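PDB 6S5X: group B streptococcal R4 surface protein from Streptococcus agalactiae, which probably serves as a wall-anchored surface protein built largely from repeated Rib domains of immunoglobulin-like fold, one of which forms this chain, and is implicated in infection. Local coordinates for residues Thr51-Pro54 and Gly55-Ala59. Numbering follows the deposited sequence. Where two conformers were deposited one is given.
Sequences TATP and GDKPA
Lys57 reaches back along its own chain to Thr53, bridging the turn that leads into strand 55-64. The side chain leaves the strand on the side of the loop, with CG beside the backbone N, opposite the carbonyl carbon. The step from CB to CG already leads toward the loop; the chain bends at chi2 (-61°), and its nearly extended end then carries CE and NZ to Thr53. The side chain also touches Val79 of the adjoining strand 70-80. CE is the first atom to touch the loop, 3.2 Å from Thr53 O. At the tip, NZ donates a hydrogen bond of 3.0 Å to that same Thr53 O, approaching from above the carbonyl plane, 50° out of it. The ammonium group also makes a weak bond of 3.3 Å to Thr53 OG1, and the two side chains cross nearly at right angles. Threonine suits this place because its hydroxyl, held between its own backbone N and carbonyl carbon, adds a second oxygen on the path of the lysine. A long, weak ion pair with Asp50 probably helps to steady the charge.

The turn itself is shaped by Pro54 and Gly55. The proline ring limits the backbone rotation, while Gly55 takes phi 149°, where a side chain would run into the carbonyl oxygen of Pro54. Lysine suits its position since its long, flexible chain can span the distance from the strand to the loop. Gly55, Lys57 and Ala59 meanwhile pair through their backbones with Val79, Val77 and Val75. Lys57 thus ties down the surface loop between strands 42-45 and 55-64 where it enters an inner strand of the four-stranded sheet of the Rib domain, an immunoglobulin-like fold of the E-set clan.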
loop_
_atom_site.group_PDB
_atom_site.type_symbol
_atom_site.label_atom_id
_atom_site.label_comp_id
_atom_site.label_asym_id
_atom_site.label_seq_id
_atom_site.Cartn_x
_atom_site.Cartn_y
_atom_site.Cartn_z
ATOM N N THR A 51 7.588 13.262 3.696
ATOM C CA THR A 51 8.775 13.255 2.846
ATOM C C THR A 51 9.556 14.559 2.960
ATOM O O THR A 51 10.373 14.871 2.077
ATOM C CB THR A 51 8.427 12.993 1.376
ATOM O OG1 THR A 51 7.681 14.092 0.826
ATOM C CG2 THR A 51 7.637 11.715 1.226
ATOM N N ALA A 52 9.346 15.325 4.030
ATOM C CA ALA A 52 10.022 16.613 4.165
ATOM C C ALA A 52 11.481 16.477 4.548
ATOM O O ALA A 52 12.254 17.419 4.334
ATOM C CB ALA A 52 9.293 17.468 5.204
ATOM N N THR A 53 11.883 15.317 5.072
ATOM C CA THR A 53 13.270 15.038 5.412
ATOM C C THR A 53 13.610 13.607 5.047
ATOM O O THR A 53 12.724 12.735 5.000
ATOM C CB THR A 53 13.537 15.231 6.906
ATOM O OG1 THR A 53 12.761 14.273 7.637
ATOM C CG2 THR A 53 13.142 16.657 7.361
ATOM N N PRO A 54 14.881 13.317 4.807
ATOM C CA PRO A 54 15.272 11.956 4.441
ATOM C C PRO A 54 15.096 10.989 5.602
ATOM O O PRO A 54 15.103 11.368 6.774
ATOM C CB PRO A 54 16.748 12.104 4.053
ATOM C CG PRO A 54 17.235 13.319 4.843
ATOM C CD PRO A 54 16.042 14.233 4.914
ATOM N N GLY A 55 14.926 9.726 5.257
ATOM C CA GLY A 55 14.806 8.673 6.250
ATOM C C GLY A 55 13.929 7.548 5.753
ATOM O O GLY A 55 13.279 7.643 4.711
ATOM N N ASP A 56 13.919 6.463 6.534
ATOM C CA ASP A 56 13.033 5.322 6.301
ATOM C C ASP A 56 11.707 5.595 7.006
ATOM O O ASP A 56 11.641 5.636 8.233
ATOM C CB ASP A 56 13.667 4.031 6.814
ATOM C CG ASP A 56 14.785 3.507 5.912
ATOM O OD1 ASP A 56 14.924 3.981 4.763
ATOM O OD2 ASP A 56 15.549 2.633 6.374
ATOM N N LYS A 57 10.650 5.803 6.232
ATOM C CA LYS A 57 9.370 6.152 6.804
ATOM C C LYS A 57 8.478 4.921 6.803
ATOM O O LYS A 57 8.129 4.436 5.718
ATOM C CB LYS A 57 8.711 7.268 5.989
ATOM C CG LYS A 57 9.629 8.439 5.610
ATOM C CD LYS A 57 10.187 9.141 6.794
ATOM C CE LYS A 57 11.112 10.272 6.307
ATOM N NZ LYS A 57 11.362 11.342 7.278
ATOM N N PRO A 58 8.043 4.409 7.954
ATOM C CA PRO A 58 7.076 3.310 7.929
ATOM C C PRO A 58 5.721 3.827 7.520
ATOM O O PRO A 58 5.334 4.949 7.871
ATOM C CB PRO A 58 7.066 2.792 9.365
ATOM C CG PRO A 58 7.489 3.983 10.194
ATOM C CD PRO A 58 8.435 4.775 9.329
ATOM N N ALA A 59 5.003 2.997 6.765
ATOM C CA ALA A 59 3.692 3.353 6.262
ATOM C C ALA A 59 2.844 2.097 6.208
ATOM O O ALA A 59 3.362 0.980 6.258
ATOM C CB ALA A 59 3.781 3.997 4.884
#